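Local coordinates for protein metallocarboxypeptidase (Trypanosoma cruzi, PDB 3DWC) that probably acts as a metal-dependent carboxypeptidase of the M32 family, releasing C-terminal amino acids other than proline with broad specificity, at residues G205-C216 against Y253-L262; G229-P238 against E245-Y253. All blocks are in the same frame, centred on the assembly; numbering follows the deposited sequence.

Contact 1 of 2, residues G205-C216 against Y253-L262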
loop_
_atom_site.group_PDB
_atom_site.type_symbol
_atom_site.label_atom_id
_atom_site.label_comp_id
_atom_site.label_asym_id
_atom_site.label_seq_id
_atom_site.Cartn_x
_atom_site.Cartn_y
_atom_site.Cartn_z
ATOM N N GLY B 205 5.917 -3.062 -34.353
ATOM C CA GLY B 205 6.775 -3.024 -33.172
ATOM C C GLY B 205 8.204 -3.500 -33.427
ATOM O O GLY B 205 8.569 -3.800 -34.563
ATOM N N PRO B 206 9.033 -3.569 -32.367
ATOM C CA PRO B 206 8.722 -3.278 -30.968
ATOM C C PRO B 206 8.426 -1.817 -30.646
ATOM O O PRO B 206 8.923 -0.894 -31.311
ATOM C CB PRO B 206 9.961 -3.759 -30.195
ATOM C CG PRO B 206 11.006 -4.035 -31.222
ATOM C CD PRO B 206 10.410 -4.069 -32.561
ATOM N N PHE B 207 7.567 -1.636 -29.643
ATOM C CA PHE B 207 7.289 -0.356 -29.026
ATOM C C PHE B 207 7.800 -0.444 -27.588
ATOM O O PHE B 207 7.153 -1.057 -26.735
ATOM C CB PHE B 207 5.782 -0.090 -29.069
ATOM C CG PHE B 207 5.225 -0.087 -30.469
ATOM C CD1 PHE B 207 4.391 -1.101 -30.899
ATOM C CD2 PHE B 207 5.610 0.894 -31.380
ATOM C CE1 PHE B 207 3.915 -1.116 -32.185
ATOM C CE2 PHE B 207 5.134 0.874 -32.677
ATOM C CZ PHE B 207 4.280 -0.129 -33.071
ATOM N N PRO B 208 8.982 0.143 -27.308
ATOM C CA PRO B 208 9.565 -0.042 -25.986
ATOM C C PRO B 208 8.634 0.386 -24.860
ATOM O O PRO B 208 7.973 1.444 -24.933
ATOM C CB PRO B 208 10.841 0.829 -26.026
ATOM C CG PRO B 208 11.187 0.896 -27.459
ATOM C CD PRO B 208 9.826 1.014 -28.137
ATOM N N VAL B 209 8.576 -0.450 -23.839
ATOM C CA VAL B 209 7.609 -0.289 -22.776
ATOM C C VAL B 209 7.814 1.020 -22.024
ATOM O O VAL B 209 6.839 1.596 -21.524
ATOM C CB VAL B 209 7.666 -1.497 -21.826
ATOM C CG1 VAL B 209 6.936 -1.182 -20.532
ATOM C CG2 VAL B 209 7.037 -2.721 -22.506
ATOM N N SER B 210 9.067 1.466 -21.904
ATOM C CA SER B 210 9.402 2.779 -21.315
ATOM C C SER B 210 8.850 3.953 -22.130
ATOM O O SER B 210 8.382 4.949 -21.568
ATOM C CB SER B 210 10.918 2.952 -21.101
ATOM O OG SER B 210 11.636 3.167 -22.330
ATOM N N LYS B 211 8.896 3.838 -23.444
ATOM C CA LYS B 211 8.359 4.900 -24.290
ATOM C C LYS B 211 6.807 4.873 -24.257
ATOM O O LYS B 211 6.144 5.924 -24.274
ATOM C CB LYS B 211 8.927 4.763 -25.710
ATOM C CG LYS B 211 10.483 4.965 -25.793
ATOM C CD LYS B 211 11.009 4.680 -27.200
ATOM C CE LYS B 211 12.534 4.503 -27.282
ATOM N NZ LYS B 211 13.163 5.631 -27.915
ATOM N N GLN B 212 6.235 3.669 -24.173
ATOM C CA GLN B 212 4.771 3.510 -23.953
ATOM C C GLN B 212 4.287 4.158 -22.667
ATOM O O GLN B 212 3.245 4.820 -22.630
ATOM C CB GLN B 212 4.409 2.029 -23.930
ATOM C CG GLN B 212 4.450 1.437 -25.308
ATOM C CD GLN B 212 3.766 0.100 -25.372
ATOM O OE1 GLN B 212 2.591 -0.025 -25.041
ATOM N NE2 GLN B 212 4.493 -0.907 -25.826
ATOM N N GLU B 213 5.045 3.955 -21.603
ATOM C CA GLU B 213 4.720 4.555 -20.332
ATOM C C GLU B 213 4.817 6.061 -20.411
ATOM O O GLU B 213 3.946 6.790 -19.907
ATOM C CB GLU B 213 5.660 4.042 -19.261
ATOM C CG GLU B 213 5.323 4.643 -17.932
ATOM C CD GLU B 213 6.162 4.089 -16.803
ATOM O OE1 GLU B 213 6.357 4.866 -15.838
ATOM O OE2 GLU B 213 6.597 2.884 -16.885
ATOM N N ALA B 214 5.881 6.560 -21.034
ATOM C CA ALA B 214 6.006 7.997 -21.172
ATOM C C ALA B 214 4.851 8.614 -21.971
ATOM O O ALA B 214 4.325 9.711 -21.627
ATOM C CB ALA B 214 7.370 8.352 -21.794
ATOM N N LEU B 215 4.456 7.948 -23.039
ATOM C CA LEU B 215 3.321 8.376 -23.850
ATOM C C LEU B 215 1.990 8.386 -23.087
ATOM O O LEU B 215 1.175 9.323 -23.202
ATOM C CB LEU B 215 3.201 7.506 -25.097
ATOM C CG LEU B 215 2.167 7.958 -26.129
ATOM C CD1 LEU B 215 2.417 9.406 -26.666
ATOM C CD2 LEU B 215 2.099 7.002 -27.244
ATOM N N CYS B 216 1.778 7.345 -22.309
ATOM C CA CYS B 216 0.611 7.244 -21.460
ATOM C C CYS B 216 0.545 8.392 -20.446
ATOM O O CYS B 216 -0.512 9.001 -20.284
ATOM C CB CYS B 216 0.612 5.885 -20.766
ATOM S SG CYS B 216 0.118 4.473 -21.852
ATOM N N TYR B 253 1.832 -3.464 -20.339
ATOM C CA TYR B 253 2.466 -3.211 -21.611
ATOM C C TYR B 253 2.982 -4.489 -22.277
ATOM O O TYR B 253 3.497 -5.383 -21.605
ATOM C CB TYR B 253 3.625 -2.250 -21.445
ATOM C CG TYR B 253 3.285 -0.945 -20.767
ATOM C CD1 TYR B 253 3.603 -0.742 -19.434
ATOM C CD2 TYR B 253 2.673 0.062 -21.445
ATOM C CE1 TYR B 253 3.308 0.409 -18.803
ATOM C CE2 TYR B 253 2.352 1.246 -20.816
ATOM C CZ TYR B 253 2.686 1.411 -19.489
ATOM O OH TYR B 253 2.392 2.582 -18.836
ATOM N N THR B 254 2.812 -4.534 -23.596
ATOM C CA THR B 254 3.441 -5.499 -24.477
ATOM C C THR B 254 4.186 -4.696 -25.552
ATOM O O THR B 254 3.690 -3.648 -26.024
ATOM C CB THR B 254 2.373 -6.429 -25.130
ATOM O OG1 THR B 254 2.964 -7.223 -26.151
ATOM C CG2 THR B 254 1.232 -5.629 -25.755
ATOM N N GLU B 255 5.393 -5.144 -25.888
ATOM C CA GLU B 255 6.196 -4.536 -26.956
ATOM C C GLU B 255 5.545 -4.626 -28.318
ATOM O O GLU B 255 5.807 -3.788 -29.178
ATOM C CB GLU B 255 7.595 -5.166 -27.067
ATOM C CG GLU B 255 8.607 -4.584 -26.134
ATOM C CD GLU B 255 10.042 -4.920 -26.554
ATOM O OE1 GLU B 255 10.919 -4.050 -26.278
ATOM O OE2 GLU B 255 10.283 -6.005 -27.196
ATOM N N THR B 256 4.703 -5.626 -28.523
ATOM C CA THR B 256 4.129 -5.891 -29.862
ATOM C C THR B 256 3.123 -4.848 -30.337
ATOM O O THR B 256 2.957 -4.630 -31.539
ATOM C CB THR B 256 3.500 -7.323 -29.943
ATOM O OG1 THR B 256 2.338 -7.381 -29.122
ATOM C CG2 THR B 256 4.487 -8.406 -29.482
ATOM N N GLU B 257 2.434 -4.181 -29.409
ATOM C CA GLU B 257 1.547 -3.078 -29.789
ATOM C C GLU B 257 1.330 -2.089 -28.652
ATOM O O GLU B 257 1.652 -2.389 -27.525
ATOM C CB GLU B 257 0.205 -3.607 -30.317
ATOM C CG GLU B 257 -0.551 -4.607 -29.405
ATOM C CD GLU B 257 -1.620 -3.962 -28.496
ATOM O OE1 GLU B 257 -2.111 -2.854 -28.772
ATOM O OE2 GLU B 257 -1.970 -4.590 -27.474
ATOM N N PHE B 258 0.825 -0.903 -28.973
ATOM C CA PHE B 258 0.645 0.158 -27.994
ATOM C C PHE B 258 -0.808 0.579 -27.801
ATOM O O PHE B 258 -1.120 1.241 -26.852
ATOM C CB PHE B 258 1.447 1.414 -28.388
ATOM C CG PHE B 258 1.037 1.997 -29.686
ATOM C CD1 PHE B 258 -0.095 2.785 -29.794
ATOM C CD2 PHE B 258 1.765 1.757 -30.817
ATOM C CE1 PHE B 258 -0.484 3.294 -31.017
ATOM C CE2 PHE B 258 1.383 2.263 -32.014
ATOM C CZ PHE B 258 0.247 3.056 -32.108
ATOM N N VAL B 259 -1.667 0.220 -28.732
ATOM C CA VAL B 259 -3.038 0.747 -28.760
ATOM C C VAL B 259 -3.803 0.329 -27.519
ATOM O O VAL B 259 -4.422 1.156 -26.893
ATOM C CB VAL B 259 -3.771 0.273 -30.054
ATOM C CG1 VAL B 259 -5.279 0.583 -30.019
ATOM C CG2 VAL B 259 -3.116 0.914 -31.260
ATOM N N THR B 260 -3.748 -0.949 -27.155
ATOM C CA THR B 260 -4.634 -1.451 -26.115
ATOM C C THR B 260 -4.356 -0.769 -24.816
ATOM O O THR B 260 -5.257 -0.387 -24.105
ATOM C CB THR B 260 -4.504 -2.965 -25.877
ATOM O OG1 THR B 260 -4.791 -3.634 -27.096
ATOM C CG2 THR B 260 -5.586 -3.401 -24.879
ATOM N N SER B 261 -3.076 -0.616 -24.546
ATOM C CA SER B 261 -2.587 -0.005 -23.382
ATOM C C SER B 261 -2.772 1.515 -23.338
ATOM O O SER B 261 -3.100 2.062 -22.285
ATOM C CB SER B 261 -1.105 -0.366 -23.264
ATOM O OG SER B 261 -0.497 0.525 -22.370
ATOM N N LEU B 262 -2.571 2.194 -24.462
ATOM C CA LEU B 262 -2.880 3.636 -24.555
ATOM C C LEU B 262 -4.361 3.948 -24.300
ATOM O O LEU B 262 -4.741 4.823 -23.505
ATOM C CB LEU B 262 -2.546 4.095 -25.973
ATOM C CG LEU B 262 -2.130 5.540 -26.257
ATOM C CD1 LEU B 262 -2.577 5.890 -27.685
ATOM C CD2 LEU B 262 -2.529 6.591 -25.244
HETATM O O HOH W 1 4.312 -5.759 -33.730
HETATM O O HOH W 2 10.402 -2.888 -24.057
HETATM O O HOH W 3 1.123 -2.381 -24.888
#
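Phe207 N donates to Glu255 O (2.8 Å, N-H...O angle 159°), and this bond joins the loop before helix 209-222 to the turn that leads into helix 259-276. Water 1 adds a second bridge, accepting from Gly205 N and donating to Thr256 O.

Gln212 gives the second direct bond. With CG anti to the carbonyl carbon (chi1 -74°) and the chain extended, its amide reaches across to Thr254 O, 2.9 Å from NE2. Gln212 NE2 also donates to Phe207 O at 2.8 Å. Both acceptors lie in the amide plane, so both N-H groups are used and the amide is fixed in rotation, although each carbonyl is approached from above its own plane. Water 3 accepts from Thr254 N and lies within bonding distance of Gln212 OE1 and Glu257 O.

Phe258 turns the edge of its ring onto the face of Phe207, with CD2 over the centre and the planes at 86°: a T-shaped pair, with Phe326 meeting both rings. At the other end, Val209 CG1 lies 3.5 Å from Tyr253 CD1, Gln212 CB approaches Tyr253 CD2, and Cys216 SG stands at the ring's edge, 4.1 Å from Tyr253 CE2. Together these contacts join the first two turns of helix 209-222 and the start of helix 259-276, with the loops before them, the second helix being the one that carries the HExxH metal-binding sequence of this metallopeptidase.

Contact 2 of 2, residues G229-P238 against E245-Y253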
loop_
_atom_site.group_PDB
_atom_site.type_symbol
_atom_site.label_atom_id
_atom_site.label_comp_id
_atom_site.label_asym_id
_atom_site.label_seq_id
_atom_site.Cartn_x
_atom_site.Cartn_y
_atom_site.Cartn_z
ATOM N N GLY B 229 -2.000 13.854 -6.653
ATOM C CA GLY B 229 -3.122 13.215 -6.007
ATOM C C GLY B 229 -3.492 11.893 -6.660
ATOM O O GLY B 229 -4.643 11.488 -6.652
ATOM N N GLY B 230 -2.507 11.201 -7.202
ATOM C CA GLY B 230 -2.742 9.938 -7.866
ATOM C C GLY B 230 -1.485 9.371 -8.495
ATOM O O GLY B 230 -0.419 9.992 -8.424
ATOM N N ARG B 231 -1.595 8.162 -9.051
ATOM C CA ARG B 231 -0.432 7.487 -9.600
ATOM C C ARG B 231 -0.789 6.724 -10.850
ATOM O O ARG B 231 -1.963 6.399 -11.031
ATOM C CB ARG B 231 0.131 6.480 -8.588
ATOM C CG ARG B 231 0.768 7.033 -7.343
ATOM C CD ARG B 231 1.295 5.799 -6.515
ATOM N NE ARG B 231 2.313 5.091 -7.291
ATOM C CZ ARG B 231 3.599 5.438 -7.331
ATOM N NH1 ARG B 231 4.067 6.377 -6.540
ATOM N NH2 ARG B 231 4.454 4.750 -8.094
ATOM N N LEU B 232 0.218 6.425 -11.683
ATOM C CA LEU B 232 0.137 5.351 -12.705
ATOM C C LEU B 232 1.135 4.220 -12.411
ATOM O O LEU B 232 2.282 4.472 -12.221
ATOM C CB LEU B 232 0.416 5.890 -14.138
ATOM C CG LEU B 232 0.535 4.888 -15.296
ATOM C CD1 LEU B 232 -0.792 4.218 -15.585
ATOM C CD2 LEU B 232 1.111 5.475 -16.608
ATOM N N ASP B 233 0.701 2.973 -12.448
ATOM C CA ASP B 233 1.618 1.818 -12.215
ATOM C C ASP B 233 1.201 0.658 -13.118
ATOM O O ASP B 233 0.377 0.846 -13.983
ATOM C CB ASP B 233 1.551 1.388 -10.740
ATOM C CG ASP B 233 2.127 2.423 -9.818
ATOM O OD1 ASP B 233 3.372 2.600 -9.819
ATOM O OD2 ASP B 233 1.345 3.096 -9.120
ATOM N N VAL B 234 1.747 -0.543 -12.879
ATOM C CA VAL B 234 1.493 -1.750 -13.693
ATOM C C VAL B 234 0.747 -2.851 -12.876
ATOM O O VAL B 234 1.050 -3.085 -11.711
ATOM C CB VAL B 234 2.817 -2.252 -14.258
ATOM C CG1 VAL B 234 2.663 -3.607 -14.957
ATOM C CG2 VAL B 234 3.397 -1.208 -15.223
ATOM N N SER B 235 -0.305 -3.424 -13.453
ATOM C CA SER B 235 -0.935 -4.649 -12.944
ATOM C C SER B 235 -1.337 -5.550 -14.112
ATOM O O SER B 235 -1.282 -5.129 -15.259
ATOM C CB SER B 235 -2.137 -4.393 -12.032
ATOM O OG SER B 235 -3.251 -3.803 -12.712
ATOM N N ALA B 236 -1.663 -6.808 -13.791
ATOM C CA ALA B 236 -2.142 -7.790 -14.747
ATOM C C ALA B 236 -3.474 -7.350 -15.385
ATOM O O ALA B 236 -3.695 -7.572 -16.567
ATOM C CB ALA B 236 -2.281 -9.196 -14.065
ATOM N N HIS B 237 -4.359 -6.707 -14.627
ATOM C CA HIS B 237 -5.601 -6.147 -15.211
ATOM C C HIS B 237 -5.665 -4.637 -14.949
ATOM O O HIS B 237 -5.566 -4.216 -13.804
ATOM C CB HIS B 237 -6.829 -6.874 -14.629
ATOM C CG HIS B 237 -6.702 -8.380 -14.635
ATOM N ND1 HIS B 237 -6.490 -9.119 -13.484
ATOM C CD2 HIS B 237 -6.707 -9.278 -15.655
ATOM C CE1 HIS B 237 -6.390 -10.403 -13.792
ATOM N NE2 HIS B 237 -6.521 -10.529 -15.101
ATOM N N PRO B 238 -5.755 -3.803 -16.003
ATOM C CA PRO B 238 -5.915 -2.372 -15.735
ATOM C C PRO B 238 -7.161 -2.050 -14.924
ATOM O O PRO B 238 -8.225 -2.605 -15.164
ATOM C CB PRO B 238 -6.024 -1.750 -17.137
ATOM C CG PRO B 238 -6.352 -2.848 -18.011
ATOM C CD PRO B 238 -5.646 -4.038 -17.446
ATOM N N GLU B 245 -8.731 11.054 -2.864
ATOM C CA GLU B 245 -7.567 11.924 -2.629
ATOM C C GLU B 245 -6.259 11.388 -3.211
ATOM O O GLU B 245 -5.234 12.076 -3.179
ATOM C CB GLU B 245 -7.373 12.165 -1.109
ATOM C CG GLU B 245 -8.638 12.576 -0.380
ATOM C CD GLU B 245 -9.457 11.429 0.166
ATOM O OE1 GLU B 245 -10.366 11.749 0.965
ATOM O OE2 GLU B 245 -9.220 10.230 -0.190
ATOM N N ASP B 246 -6.281 10.162 -3.736
ATOM C CA ASP B 246 -5.071 9.465 -4.068
ATOM C C ASP B 246 -5.491 8.371 -5.027
ATOM O O ASP B 246 -5.574 7.212 -4.653
ATOM C CB ASP B 246 -4.441 8.931 -2.749
ATOM C CG ASP B 246 -3.089 8.269 -2.956
ATOM O OD1 ASP B 246 -2.754 7.934 -4.134
ATOM O OD2 ASP B 246 -2.376 8.044 -1.918
ATOM N N VAL B 247 -5.781 8.758 -6.282
ATOM C CA VAL B 247 -6.408 7.854 -7.248
ATOM C C VAL B 247 -5.298 7.184 -8.049
ATOM O O VAL B 247 -4.463 7.858 -8.608
ATOM C CB VAL B 247 -7.369 8.604 -8.211
ATOM C CG1 VAL B 247 -7.952 7.578 -9.332
ATOM C CG2 VAL B 247 -8.430 9.256 -7.446
ATOM N N ARG B 248 -5.284 5.866 -8.059
ATOM C CA ARG B 248 -4.197 5.080 -8.571
ATOM C C ARG B 248 -4.759 4.132 -9.651
ATOM O O ARG B 248 -5.563 3.243 -9.358
ATOM C CB ARG B 248 -3.514 4.277 -7.438
ATOM C CG ARG B 248 -2.987 5.189 -6.337
ATOM C CD ARG B 248 -2.071 4.483 -5.370
ATOM N NE ARG B 248 -1.649 5.403 -4.315
ATOM C CZ ARG B 248 -0.847 5.045 -3.329
ATOM N NH1 ARG B 248 -0.394 3.817 -3.279
ATOM N NH2 ARG B 248 -0.572 5.885 -2.348
ATOM N N ILE B 249 -4.292 4.350 -10.880
ATOM C CA ILE B 249 -4.671 3.588 -12.029
ATOM C C ILE B 249 -3.497 2.726 -12.491
ATOM O O ILE B 249 -2.353 3.022 -12.225
ATOM C CB ILE B 249 -5.173 4.494 -13.163
ATOM C CG1 ILE B 249 -4.069 5.308 -13.818
ATOM C CG2 ILE B 249 -6.230 5.466 -12.674
ATOM C CD1 ILE B 249 -4.565 5.860 -15.141
ATOM N N THR B 250 -3.799 1.639 -13.183
ATOM C CA THR B 250 -2.755 0.787 -13.709
ATOM C C THR B 250 -3.020 0.420 -15.175
ATOM O O THR B 250 -4.103 0.691 -15.736
ATOM C CB THR B 250 -2.683 -0.501 -12.933
ATOM O OG1 THR B 250 -3.892 -1.202 -13.140
ATOM C CG2 THR B 250 -2.485 -0.232 -11.450
ATOM N N THR B 251 -2.011 -0.218 -15.761
ATOM C CA THR B 251 -2.051 -0.696 -17.114
ATOM C C THR B 251 -0.999 -1.781 -17.239
ATOM O O THR B 251 -0.339 -2.175 -16.289
ATOM C CB THR B 251 -1.761 0.431 -18.137
ATOM O OG1 THR B 251 -2.058 -0.031 -19.456
ATOM C CG2 THR B 251 -0.262 0.858 -18.084
ATOM N N LYS B 252 -0.819 -2.244 -18.448
ATOM C CA LYS B 252 0.057 -3.372 -18.693
ATOM C C LYS B 252 0.562 -3.159 -20.110
ATOM O O LYS B 252 -0.179 -2.670 -20.945
ATOM C CB LYS B 252 -0.783 -4.614 -18.600
ATOM C CG LYS B 252 -0.026 -5.919 -18.560
ATOM C CD LYS B 252 -0.736 -6.973 -19.416
ATOM C CE LYS B 252 -2.211 -7.213 -18.979
ATOM N NZ LYS B 252 -2.944 -8.232 -19.872
ATOM N N TYR B 253 1.832 -3.464 -20.339
ATOM C CA TYR B 253 2.466 -3.211 -21.611
ATOM C C TYR B 253 2.982 -4.489 -22.277
ATOM O O TYR B 253 3.497 -5.383 -21.605
ATOM C CB TYR B 253 3.625 -2.250 -21.445
ATOM C CG TYR B 253 3.285 -0.945 -20.767
ATOM C CD1 TYR B 253 3.603 -0.742 -19.434
ATOM C CD2 TYR B 253 2.673 0.062 -21.445
ATOM C CE1 TYR B 253 3.308 0.409 -18.803
ATOM C CE2 TYR B 253 2.352 1.246 -20.816
ATOM C CZ TYR B 253 2.686 1.411 -19.489
ATOM O OH TYR B 253 2.392 2.582 -18.836
HETATM O O HOH W 4 -1.314 2.815 -9.514
#
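Thr250 OG1 donates to Ser235 OG over 2.7 Å, and Ser235 OG passes the chain on to His237 O at 2.6 Å, meeting that carbonyl from well above its plane. Since Thr250 OG1 also receives a bond from Phe239 N, the two hydroxyls form a short hydrogen-bonded chain that ties the turn after strand 230-234 to strand 246-251.

On the same face of the sheet, two arginines lie side by side, each gripping a carboxylate of its own strand side-on through NE and NH2. Arg231 NE meets Asp233 OD2 at 2.9 Å, and both oxygens use their syn lone pairs, nearly in the guanidinium plane. Arg248 NE holds Asp246 OD1 at 2.8 Å from above the carboxylate plane, a more skewed grip. The bend of Arg231 at chi3 (62°) turns its own guanidinium aside, and Arg231 CD packs over one face of the Arg248 guanidinium, offset toward its rim, 3.7 Å from Arg248 NE. Each carboxylate probably offsets the charge of its arginine. Arg248 also has a salt bridge to Asp29 of the second subunit, and Arg231 NH1 bonds Met33 O there, placing this face at the dimer interface.

Beneath these groups runs a parallel ladder, its strand axes 14° apart, within a mixed three-stranded sheet whose other outer strand is 240-241. Arg231 O accepts from Ile249 N, Asp233 N donates to Ile249 O and Asp233 O accepts from Thr251 N, the alternation that defines parallel pairing. Water 4 donates to Asp233 OD2 and to Ile249 O.

The opposite face is largely apolar, Thr251 excepted: Leu232 CD1 touches Ile249 CG1 at 3.9 Å, and Ile249 packs on Thr269 of the metal-binding helix. Farther along, Val234 CG2 rests obliquely against the Tyr253 ring, 3.9 Å from CE1, while Leu232 CD2 approaches the phenol oxygen.

How the contacts relate
The two contacts have centres 15 Å apart, on the same side of the chain's centre, and share Tyr253. Along the chain, helix 209-222 is followed by strand 230-234, then strands 240-241 and 246-251, then helix 259-276, so contact 1 pairs the outer elements and contact 2 the inner ones. They also touch directly: Cys216 CB packs on Leu232 CD2, and Ser261 CB on Lys252 O. The small sheet of contact 2 thus lies against both helices of contact 1 in a largely helical chain. Helix 259-276 bears His267 and His271, which bind cobalt with Glu298, and Glu268, predicted to be catalytic; Ile249 packs close to that glutamate.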